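Dipeptide Epimerase (Enterococcus faecalis V583, PDB 3JVA) belongs to the mandelate racemase/muconate lactonizing enzyme family of the enolase superfamily, pairing an N-terminal domain with a barrel domain that holds a magnesium ion. Local coordinates at residues 50-53 and 57-60; 171-176 and 204-209; 303-308 and 340-345. All blocks are in the same frame, centred on the assembly; numbering follows the deposited sequence.

Contact 1. Residues 50-53 and 57-60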
ATOM      1  N   PRO B  50     -36.292   3.555 -20.024  1.00 22.45           N
ATOM      2  CA  PRO B  50     -35.991   4.441 -18.901  1.00 23.60           C
ATOM      3  C   PRO B  50     -36.095   3.695 -17.574  1.00 24.96           C
ATOM      4  O   PRO B  50     -36.535   2.547 -17.526  1.00 26.43           O
ATOM      5  CB  PRO B  50     -37.041   5.540 -19.047  1.00 24.74           C
ATOM      6  CG  PRO B  50     -38.223   4.788 -19.593  1.00 25.89           C
ATOM      7  CD  PRO B  50     -37.589   3.894 -20.639  1.00 22.13           C
ATOM      8  N   GLY B  51     -35.671   4.354 -16.504  1.00 22.67           N
ATOM      9  CA  GLY B  51     -35.718   3.758 -15.180  1.00 23.33           C
ATOM     10  C   GLY B  51     -35.247   4.854 -14.254  1.00 21.01           C
ATOM     11  O   GLY B  51     -34.103   4.844 -13.798  1.00 21.39           O
ATOM     12  N   ILE B  52     -36.135   5.804 -13.981  1.00 21.16           N
ATOM     13  CA  ILE B  52     -35.793   6.951 -13.150  1.00 22.19           C
ATOM     14  C   ILE B  52     -35.208   6.588 -11.786  1.00 23.21           C
ATOM     15  O   ILE B  52     -34.242   7.205 -11.335  1.00 21.74           O
ATOM     16  CB  ILE B  52     -37.021   7.884 -12.984  1.00 24.55           C
ATOM     17  CG1 ILE B  52     -36.586   9.210 -12.351  1.00 23.68           C
ATOM     18  CG2 ILE B  52     -38.091   7.208 -12.144  1.00 26.85           C
ATOM     19  CD1 ILE B  52     -37.664  10.281 -12.380  1.00 26.53           C
ATOM     20  N   PHE B  53     -35.770   5.573 -11.144  1.00 23.50           N
ATOM     21  CA  PHE B  53     -35.299   5.144  -9.831  1.00 26.28           C
ATOM     22  C   PHE B  53     -33.963   4.397  -9.845  1.00 26.15           C
ATOM     23  O   PHE B  53     -33.366   4.187  -8.791  1.00 26.31           O
ATOM     24  CB  PHE B  53     -36.373   4.282  -9.161  1.00 29.65           C
ATOM     25  CG  PHE B  53     -36.858   3.151 -10.015  1.00 31.45           C
ATOM     26  CD1 PHE B  53     -36.174   1.942 -10.045  1.00 34.51           C
ATOM     27  CD2 PHE B  53     -37.977   3.307 -10.826  1.00 33.24           C
ATOM     28  CE1 PHE B  53     -36.597   0.901 -10.877  1.00 34.89           C
ATOM     29  CE2 PHE B  53     -38.408   2.275 -11.660  1.00 34.84           C
ATOM     30  CZ  PHE B  53     -37.716   1.071 -11.686  1.00 35.79           C
ATOM     31  N   GLU B  57     -32.933   7.998 -15.814  1.00 21.66           N
ATOM     32  CA  GLU B  57     -33.435   8.175 -17.178  1.00 22.49           C
ATOM     33  C   GLU B  57     -34.964   8.241 -17.221  1.00 22.06           C
ATOM     34  O   GLU B  57     -35.649   7.393 -16.649  1.00 22.22           O
ATOM     35  CB  GLU B  57     -32.953   7.024 -18.071  1.00 22.38           C
ATOM     36  CG  GLU B  57     -31.436   6.933 -18.223  1.00 23.85           C
ATOM     37  CD  GLU B  57     -30.876   7.983 -19.164  1.00 25.42           C
ATOM     38  OE1 GLU B  57     -30.551   7.633 -20.320  1.00 23.95           O
ATOM     39  OE2 GLU B  57     -30.767   9.161 -18.756  1.00 25.39           O
ATOM     40  N   THR B  58     -35.488   9.251 -17.904  1.00 22.37           N
ATOM     41  CA  THR B  58     -36.931   9.424 -18.042  1.00 24.81           C
ATOM     42  C   THR B  58     -37.323   9.242 -19.507  1.00 23.68           C
ATOM     43  O   THR B  58     -36.478   9.331 -20.398  1.00 23.39           O
ATOM     44  CB  THR B  58     -37.371  10.828 -17.603  1.00 24.55           C
ATOM     45  OG1 THR B  58     -36.772  11.805 -18.466  1.00 25.62           O
ATOM     46  CG2 THR B  58     -36.933  11.100 -16.167  1.00 28.67           C
ATOM     47  N   LEU B  59     -38.599   8.979 -19.762  1.00 22.90           N
ATOM     48  CA  LEU B  59     -39.038   8.814 -21.142  1.00 22.45           C
ATOM     49  C   LEU B  59     -38.901  10.133 -21.905  1.00 21.67           C
ATOM     50  O   LEU B  59     -38.410  10.151 -23.028  1.00 21.72           O
ATOM     51  CB  LEU B  59     -40.487   8.327 -21.198  1.00 24.38           C
ATOM     52  CG  LEU B  59     -41.071   8.120 -22.601  1.00 24.92           C
ATOM     53  CD1 LEU B  59     -40.268   7.062 -23.352  1.00 26.14           C
ATOM     54  CD2 LEU B  59     -42.529   7.693 -22.482  1.00 27.08           C
ATOM     55  N   ALA B  60     -39.322  11.238 -21.293  1.00 21.18           N
ATOM     56  CA  ALA B  60     -39.233  12.542 -21.957  1.00 21.92           C
ATOM     57  C   ALA B  60     -37.792  12.920 -22.296  1.00 20.81           C
ATOM     58  O   ALA B  60     -37.509  13.403 -23.402  1.00 20.09           O
ATOM     59  CB  ALA B  60     -39.867  13.623 -21.080  1.00 21.81           C
TER
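The loop leading from strand 43-48 to helix 59-73 of the N-terminal domain folds back on itself, bringing P50, G51 and I52 against E57, T58 and L59. One backbone hydrogen bond spans the loop: G51 N donates to E57 O at 3.0 Å. Its N-H...O angle of 149° shows a moderate bend, and the donor stands 31° off the plane of the E57 carbonyl. The next amide does not share this acceptor, because I52 N, although 3.1 Å from E57 O, points its N-H at a poor angle. P50 lies over the same peptide. Its CB comes within 3.3 Å of E57 O, while its CG reaches along to L59 CB at 4.5 Å, where the helix starts; S31 of strand 29-38 also touches P50. Across the loop, the CD1 at the end of the extended I52 chain meets T58 CG2 at 3.9 Å. The torsion of T58 (chi1 63°) divides its two branches: CG2 stays beside the backbone N, facing I52, and OG1 lies between the backbone N and the carbonyl carbon, hydrogen-bonded to G61 N. The E57 carboxylate leads away from the loop, and its OE1 bonds A97 N. A second subunit covers the flank, with its S92 on I52 and its E64 on T58. T58 is thus an N-cap residue, and the whole is a strand-to-helix connection that delivers the chain to a side-chain-capped helix start, within the N-terminal domain characteristic of the enolase superfamily.

Contact 2. Residues 171-176 and 204-209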
ATOM      1  N   ALA B 171     -39.561 -15.360   5.242  1.00 28.06           N
ATOM      2  CA  ALA B 171     -40.857 -16.014   5.083  1.00 28.40           C
ATOM      3  C   ALA B 171     -41.130 -16.383   3.626  1.00 28.82           C
ATOM      4  O   ALA B 171     -41.589 -17.487   3.328  1.00 27.31           O
ATOM      5  CB  ALA B 171     -41.961 -15.108   5.612  1.00 28.84           C
ATOM      6  N   ARG B 172     -40.847 -15.451   2.720  1.00 28.30           N
ATOM      7  CA  ARG B 172     -41.058 -15.679   1.298  1.00 28.97           C
ATOM      8  C   ARG B 172     -40.107 -16.734   0.752  1.00 27.70           C
ATOM      9  O   ARG B 172     -40.527 -17.647   0.046  1.00 27.68           O
ATOM     10  CB  ARG B 172     -40.881 -14.369   0.525  1.00 28.82           C
ATOM     11  CG  ARG B 172     -41.997 -13.373   0.769  1.00 29.89           C
ATOM     12  CD  ARG B 172     -41.689 -12.000   0.198  1.00 31.63           C
ATOM     13  NE  ARG B 172     -42.787 -11.075   0.470  1.00 33.29           N
ATOM     14  CZ  ARG B 172     -42.627  -9.807   0.834  1.00 36.06           C
ATOM     15  NH1 ARG B 172     -41.406  -9.301   0.973  1.00 36.51           N
ATOM     16  NH2 ARG B 172     -43.688  -9.043   1.060  1.00 35.19           N
ATOM     17  N   VAL B 173     -38.825 -16.612   1.081  1.00 27.03           N
ATOM     18  CA  VAL B 173     -37.842 -17.575   0.602  1.00 27.70           C
ATOM     19  C   VAL B 173     -38.162 -18.974   1.129  1.00 28.04           C
ATOM     20  O   VAL B 173     -38.072 -19.961   0.401  1.00 28.00           O
ATOM     21  CB  VAL B 173     -36.412 -17.167   1.024  1.00 28.84           C
ATOM     22  CG1 VAL B 173     -35.427 -18.268   0.676  1.00 28.70           C
ATOM     23  CG2 VAL B 173     -36.020 -15.872   0.316  1.00 28.80           C
ATOM     24  N   LYS B 174     -38.547 -19.047   2.397  1.00 29.36           N
ATOM     25  CA  LYS B 174     -38.893 -20.319   3.021  1.00 29.25           C
ATOM     26  C   LYS B 174     -40.045 -21.003   2.283  1.00 28.53           C
ATOM     27  O   LYS B 174     -39.962 -22.183   1.947  1.00 29.27           O
ATOM     28  CB  LYS B 174     -39.291 -20.090   4.478  1.00 31.32           C
ATOM     29  CG  LYS B 174     -39.805 -21.336   5.180  1.00 34.63           C
ATOM     30  CD  LYS B 174     -40.300 -21.021   6.586  1.00 36.69           C
ATOM     31  CE  LYS B 174     -39.176 -20.522   7.475  1.00 39.13           C
ATOM     32  NZ  LYS B 174     -39.645 -20.252   8.864  1.00 41.71           N
ATOM     33  N   ALA B 175     -41.116 -20.254   2.040  1.00 27.90           N
ATOM     34  CA  ALA B 175     -42.293 -20.774   1.348  1.00 27.07           C
ATOM     35  C   ALA B 175     -41.956 -21.242  -0.063  1.00 27.57           C
ATOM     36  O   ALA B 175     -42.367 -22.319  -0.496  1.00 26.00           O
ATOM     37  CB  ALA B 175     -43.380 -19.704   1.298  1.00 26.81           C
ATOM     38  N   ILE B 176     -41.201 -20.428  -0.788  1.00 27.59           N
ATOM     39  CA  ILE B 176     -40.826 -20.781  -2.147  1.00 27.44           C
ATOM     40  C   ILE B 176     -39.992 -22.057  -2.175  1.00 28.13           C
ATOM     41  O   ILE B 176     -40.297 -22.986  -2.928  1.00 29.72           O
ATOM     42  CB  ILE B 176     -40.041 -19.626  -2.811  1.00 26.99           C
ATOM     43  CG1 ILE B 176     -40.959 -18.408  -2.951  1.00 29.53           C
ATOM     44  CG2 ILE B 176     -39.510 -20.063  -4.165  1.00 26.37           C
ATOM     45  CD1 ILE B 176     -40.263 -17.150  -3.448  1.00 30.46           C
ATOM     46  N   GLN B 204     -26.387 -14.338   5.484  1.00 26.35           N
ATOM     47  CA  GLN B 204     -26.098 -15.607   6.135  1.00 28.57           C
ATOM     48  C   GLN B 204     -27.385 -16.263   6.634  1.00 28.30           C
ATOM     49  O   GLN B 204     -27.483 -17.486   6.687  1.00 29.46           O
ATOM     50  CB  GLN B 204     -25.107 -15.404   7.280  1.00 29.53           C
ATOM     51  CG  GLN B 204     -23.771 -14.896   6.778  1.00 32.91           C
ATOM     52  CD  GLN B 204     -22.715 -14.852   7.847  1.00 35.56           C
ATOM     53  OE1 GLN B 204     -22.945 -14.339   8.944  1.00 36.50           O
ATOM     54  NE2 GLN B 204     -21.539 -15.382   7.531  1.00 36.52           N
ATOM     55  N   ALA B 205     -28.377 -15.452   6.983  1.00 28.47           N
ATOM     56  CA  ALA B 205     -29.654 -15.991   7.447  1.00 28.20           C
ATOM     57  C   ALA B 205     -30.420 -16.582   6.264  1.00 28.11           C
ATOM     58  O   ALA B 205     -31.019 -17.653   6.368  1.00 26.60           O
ATOM     59  CB  ALA B 205     -30.474 -14.900   8.113  1.00 28.67           C
ATOM     60  N   LEU B 206     -30.394 -15.883   5.133  1.00 26.54           N
ATOM     61  CA  LEU B 206     -31.082 -16.356   3.936  1.00 27.11           C
ATOM     62  C   LEU B 206     -30.375 -17.567   3.333  1.00 26.21           C
ATOM     63  O   LEU B 206     -31.014 -18.423   2.715  1.00 25.25           O
ATOM     64  CB  LEU B 206     -31.156 -15.241   2.884  1.00 28.26           C
ATOM     65  CG  LEU B 206     -32.232 -14.154   2.996  1.00 32.86           C
ATOM     66  CD1 LEU B 206     -33.605 -14.757   2.749  1.00 33.86           C
ATOM     67  CD2 LEU B 206     -32.178 -13.508   4.349  1.00 35.82           C
ATOM     68  N   ALA B 207     -29.060 -17.634   3.515  1.00 24.69           N
ATOM     69  CA  ALA B 207     -28.258 -18.729   2.972  1.00 26.32           C
ATOM     70  C   ALA B 207     -28.713 -20.116   3.425  1.00 27.61           C
ATOM     71  O   ALA B 207     -28.445 -21.105   2.748  1.00 25.85           O
ATOM     72  CB  ALA B 207     -26.785 -18.528   3.327  1.00 27.19           C
ATOM     73  N   ASP B 208     -29.391 -20.192   4.567  1.00 29.39           N
ATOM     74  CA  ASP B 208     -29.868 -21.478   5.071  1.00 33.13           C
ATOM     75  C   ASP B 208     -30.841 -22.145   4.103  1.00 33.80           C
ATOM     76  O   ASP B 208     -31.110 -23.341   4.211  1.00 33.95           O
ATOM     77  CB  ASP B 208     -30.567 -21.315   6.425  1.00 35.54           C
ATOM     78  CG  ASP B 208     -29.613 -20.908   7.534  1.00 38.35           C
ATOM     79  OD1 ASP B 208     -28.476 -21.422   7.563  1.00 40.10           O
ATOM     80  OD2 ASP B 208     -30.007 -20.086   8.388  1.00 42.09           O
ATOM     81  N   TYR B 209     -31.368 -21.371   3.161  1.00 33.24           N
ATOM     82  CA  TYR B 209     -32.324 -21.895   2.192  1.00 33.65           C
ATOM     83  C   TYR B 209     -31.711 -22.179   0.829  1.00 34.21           C
ATOM     84  O   TYR B 209     -32.428 -22.386  -0.150  1.00 35.66           O
ATOM     85  CB  TYR B 209     -33.491 -20.917   2.052  1.00 34.01           C
ATOM     86  CG  TYR B 209     -34.251 -20.751   3.344  1.00 34.72           C
ATOM     87  CD1 TYR B 209     -35.168 -21.716   3.762  1.00 35.37           C
ATOM     88  CD2 TYR B 209     -34.000 -19.673   4.188  1.00 34.41           C
ATOM     89  CE1 TYR B 209     -35.811 -21.613   4.989  1.00 36.28           C
ATOM     90  CE2 TYR B 209     -34.638 -19.561   5.421  1.00 36.66           C
ATOM     91  CZ  TYR B 209     -35.541 -20.536   5.814  1.00 36.58           C
ATOM     92  OH  TYR B 209     -36.165 -20.440   7.035  1.00 39.45           O
TER
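Y209 sets its ring against the flank of helix 166-180, where V173 and K174 meet it at different places. The ring lies obliquely to both. K174 CA sits 4.3 Å from the centroid of the Y209 ring and 28° off the ring normal, an off-centre CH-pi interaction. From there the lysine chain crosses the ring obliquely, with K174 CB 3.8 Å from Y209 CE1. A bend at chi3 (-64°) then turns the chain toward the phenol oxygen. The modelled 3.0 Å between K174 CE and Y209 OH is very short for a carbon-oxygen pair and is doubtful, since this end of the lysine is exposed and also touches a crystal neighbour. The ammonium stays farther off, NZ being 3.9 Å from Y209 OH, which is too long for a hydrogen bond.

V173 points at the other segment and uses its two methyls separately. With CG1 anti to the backbone N (chi1 173°), that methyl meets the root of the tyrosine, 3.6 Å from Y209 CB, while CG2 packs 3.6 Å from L206 CD1. The contact joins two consecutive outer helices of the barrel domain: helix 166-180 follows strand 157-161, and helix 196-206 follows the adjacent parallel strand 185-189. V173 also touches I160 of the first of these strands.

Y209 is tied to L206 by its own amide, Y209 N donating to L206 O at 3.0 Å. The tyrosine carbonyl in turn bonds R177 NE on helix 166-180. I170 packs on both L206 and Y209, one turn before V173 and K174.

Contact 3. Residues 303-308 and 340-345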
ATOM      1  N   ALA B 303     -32.218  -7.854 -27.957  1.00 19.71           N
ATOM      2  CA  ALA B 303     -30.837  -7.431 -28.124  1.00 20.56           C
ATOM      3  C   ALA B 303     -29.986  -8.086 -27.036  1.00 19.62           C
ATOM      4  O   ALA B 303     -28.936  -8.662 -27.314  1.00 19.57           O
ATOM      5  CB  ALA B 303     -30.736  -5.906 -28.037  1.00 20.19           C
ATOM      6  N   ALA B 304     -30.456  -8.009 -25.796  1.00 19.60           N
ATOM      7  CA  ALA B 304     -29.724  -8.596 -24.679  1.00 19.30           C
ATOM      8  C   ALA B 304     -29.556 -10.109 -24.828  1.00 19.55           C
ATOM      9  O   ALA B 304     -28.504 -10.652 -24.493  1.00 19.90           O
ATOM     10  CB  ALA B 304     -30.429  -8.264 -23.360  1.00 19.33           C
ATOM     11  N   ALA B 305     -30.585 -10.785 -25.334  1.00 17.34           N
ATOM     12  CA  ALA B 305     -30.536 -12.232 -25.508  1.00 19.50           C
ATOM     13  C   ALA B 305     -29.495 -12.638 -26.552  1.00 18.58           C
ATOM     14  O   ALA B 305     -28.772 -13.615 -26.364  1.00 19.46           O
ATOM     15  CB  ALA B 305     -31.920 -12.764 -25.894  1.00 19.17           C
ATOM     16  N   HIS B 306     -29.415 -11.893 -27.652  1.00 19.38           N
ATOM     17  CA  HIS B 306     -28.424 -12.193 -28.683  1.00 19.06           C
ATOM     18  C   HIS B 306     -27.023 -12.028 -28.099  1.00 18.47           C
ATOM     19  O   HIS B 306     -26.138 -12.839 -28.349  1.00 20.32           O
ATOM     20  CB  HIS B 306     -28.611 -11.264 -29.890  1.00 18.61           C
ATOM     21  CG  HIS B 306     -29.676 -11.724 -30.839  1.00 19.77           C
ATOM     22  ND1 HIS B 306     -29.399 -12.480 -31.957  1.00 18.54           N
ATOM     23  CD2 HIS B 306     -31.023 -11.584 -30.804  1.00 20.40           C
ATOM     24  CE1 HIS B 306     -30.528 -12.787 -32.569  1.00 20.74           C
ATOM     25  NE2 HIS B 306     -31.529 -12.257 -31.890  1.00 21.76           N
ATOM     26  N   LEU B 307     -26.826 -10.971 -27.319  1.00 18.29           N
ATOM     27  CA  LEU B 307     -25.532 -10.726 -26.694  1.00 18.23           C
ATOM     28  C   LEU B 307     -25.184 -11.837 -25.700  1.00 19.02           C
ATOM     29  O   LEU B 307     -24.064 -12.353 -25.698  1.00 18.84           O
ATOM     30  CB  LEU B 307     -25.545  -9.387 -25.956  1.00 19.40           C
ATOM     31  CG  LEU B 307     -24.251  -9.081 -25.189  1.00 19.74           C
ATOM     32  CD1 LEU B 307     -23.057  -9.062 -26.150  1.00 20.46           C
ATOM     33  CD2 LEU B 307     -24.388  -7.751 -24.476  1.00 19.46           C
ATOM     34  N   ALA B 308     -26.147 -12.191 -24.855  1.00 18.38           N
ATOM     35  CA  ALA B 308     -25.939 -13.227 -23.847  1.00 19.64           C
ATOM     36  C   ALA B 308     -25.601 -14.556 -24.513  1.00 20.70           C
ATOM     37  O   ALA B 308     -24.654 -15.237 -24.119  1.00 20.58           O
ATOM     38  CB  ALA B 308     -27.186 -13.373 -22.983  1.00 20.98           C
ATOM     39  N   PRO B 340     -38.351 -20.651 -20.354  1.00 27.82           N
ATOM     40  CA  PRO B 340     -36.979 -20.375 -19.910  1.00 27.12           C
ATOM     41  C   PRO B 340     -35.958 -20.335 -21.043  1.00 27.27           C
ATOM     42  O   PRO B 340     -34.972 -19.599 -20.968  1.00 27.53           O
ATOM     43  CB  PRO B 340     -36.703 -21.507 -18.922  1.00 26.42           C
ATOM     44  CG  PRO B 340     -37.502 -22.648 -19.506  1.00 25.11           C
ATOM     45  CD  PRO B 340     -38.808 -21.968 -19.869  1.00 28.21           C
ATOM     46  N   LEU B 341     -36.192 -21.116 -22.094  1.00 26.07           N
ATOM     47  CA  LEU B 341     -35.264 -21.160 -23.211  1.00 26.87           C
ATOM     48  C   LEU B 341     -35.613 -20.187 -24.331  1.00 26.55           C
ATOM     49  O   LEU B 341     -36.636 -20.326 -25.004  1.00 27.27           O
ATOM     50  CB  LEU B 341     -35.175 -22.581 -23.776  1.00 29.08           C
ATOM     51  CG  LEU B 341     -34.162 -22.763 -24.910  1.00 30.35           C
ATOM     52  CD1 LEU B 341     -32.755 -22.512 -24.392  1.00 30.42           C
ATOM     53  CD2 LEU B 341     -34.278 -24.168 -25.477  1.00 33.65           C
ATOM     54  N   LEU B 342     -34.751 -19.197 -24.526  1.00 24.57           N
ATOM     55  CA  LEU B 342     -34.958 -18.216 -25.574  1.00 23.77           C
ATOM     56  C   LEU B 342     -34.123 -18.655 -26.774  1.00 25.08           C
ATOM     57  O   LEU B 342     -32.895 -18.523 -26.774  1.00 25.36           O
ATOM     58  CB  LEU B 342     -34.523 -16.827 -25.085  1.00 24.07           C
ATOM     59  CG  LEU B 342     -35.051 -16.422 -23.701  1.00 22.37           C
ATOM     60  CD1 LEU B 342     -34.543 -15.028 -23.343  1.00 23.57           C
ATOM     61  CD2 LEU B 342     -36.575 -16.454 -23.685  1.00 22.94           C
ATOM     62  N   GLU B 343     -34.789 -19.217 -27.780  1.00 23.49           N
ATOM     63  CA  GLU B 343     -34.105 -19.677 -28.984  1.00 26.05           C
ATOM     64  C   GLU B 343     -34.179 -18.527 -29.976  1.00 26.68           C
ATOM     65  O   GLU B 343     -35.268 -18.063 -30.314  1.00 27.25           O
ATOM     66  CB  GLU B 343     -34.798 -20.924 -29.533  1.00 25.92           C
ATOM     67  CG  GLU B 343     -34.945 -22.022 -28.494  1.00 28.13           C
ATOM     68  CD  GLU B 343     -35.507 -23.307 -29.072  1.00 31.35           C
ATOM     69  OE1 GLU B 343     -34.805 -23.962 -29.872  1.00 33.05           O
ATOM     70  OE2 GLU B 343     -36.653 -23.656 -28.727  1.00 33.74           O
ATOM     71  N   LEU B 344     -33.021 -18.077 -30.447  1.00 29.00           N
ATOM     72  CA  LEU B 344     -32.956 -16.921 -31.338  1.00 31.67           C
ATOM     73  C   LEU B 344     -33.282 -17.070 -32.825  1.00 33.95           C
ATOM     74  O   LEU B 344     -33.657 -16.091 -33.475  1.00 36.75           O
ATOM     75  CB  LEU B 344     -31.593 -16.248 -31.152  1.00 30.19           C
ATOM     76  CG  LEU B 344     -31.381 -15.889 -29.673  1.00 31.34           C
ATOM     77  CD1 LEU B 344     -30.008 -15.292 -29.457  1.00 31.62           C
ATOM     78  CD2 LEU B 344     -32.468 -14.919 -29.234  1.00 29.40           C
ATOM     79  N   GLY B 345     -33.148 -18.269 -33.374  1.00 35.50           N
ATOM     80  CA  GLY B 345     -33.474 -18.449 -34.779  1.00 34.56           C
ATOM     81  C   GLY B 345     -32.453 -17.895 -35.755  1.00 34.04           C
ATOM     82  O   GLY B 345     -31.423 -17.350 -35.354  1.00 34.40           O
TER
HETATM   83  O   HOH W   1     -34.131 -12.999 -32.705  1.00 27.42           O
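L344 spreads its two methyls over H306 and A305, the three residues that bury most of the surface here. CD1 of L344 stands 3.8 Å from the centroid of the H306 imidazole and only 10° off the ring normal, a CH-pi contact over the face. The same methyl rests against the helix backbone, 3.6 Å from H306 CA. The other branch, L344 CD2, stands over the same face nearer the NE2-CD2 side, 3.9 Å from H306 NE2, and L344 CB lies over the CE1 side. CD2 also reaches A305 CB at 4.0 Å. CG anti to the carbonyl carbon (chi1 -56°) carries the leucine branch over the imidazole, and its side chain runs past that of H306 in the opposite direction.

H306 is held at its two nitrogens. ND1 is hydrogen-bonded to the backbone N of Y119 in helix 118-121, and a water sits at the ring edge, in plane, 2.8 Å from NE2. These two bonds fix the rotation of the imidazole and keep its face presented to L344. The water is also 3.2 Å from L344 O, to which it may donate, though it has more acceptors in reach than protons.

Helix 298-310 is one of the outer helices of the barrel domain, between strands 287-290 and 314-317. Its partner, strand 341-343, pairs antiparallel with strand 128-134, at the end of the same mixed sheet; backbone bonds join L342 to V129 and L344 to N127. The contact packs the helix on the strand's last part and the residue that follows it.

Within the strand itself, L342 also points at the helix. Its CD1 approaches A305 CB at 4.3 Å, a looser contact than that of L344, while its flank packs on V129 and T131.

The three contacts follow one another along the chain and nowhere touch. Centres of contacts 1 and 2 are 33 Å apart, those of contacts 2 and 3 are 30 Å apart, and those of contacts 1 and 3 are 25 Å apart, on opposite sides of the chain's centre. Contact 1 belongs to the N-terminal domain, contacts 2 and 3 to the barrel domain. D189, E215 and D240 bind the magnesium ion. G51 of contact 1 lies about 12 Å from the magnesium ion, too far to bind it. Contact 2 joins the helices before and after strand 185-189, which carries D189, whereas contact 3 packs a barrel helix on an edge strand and L344 after it.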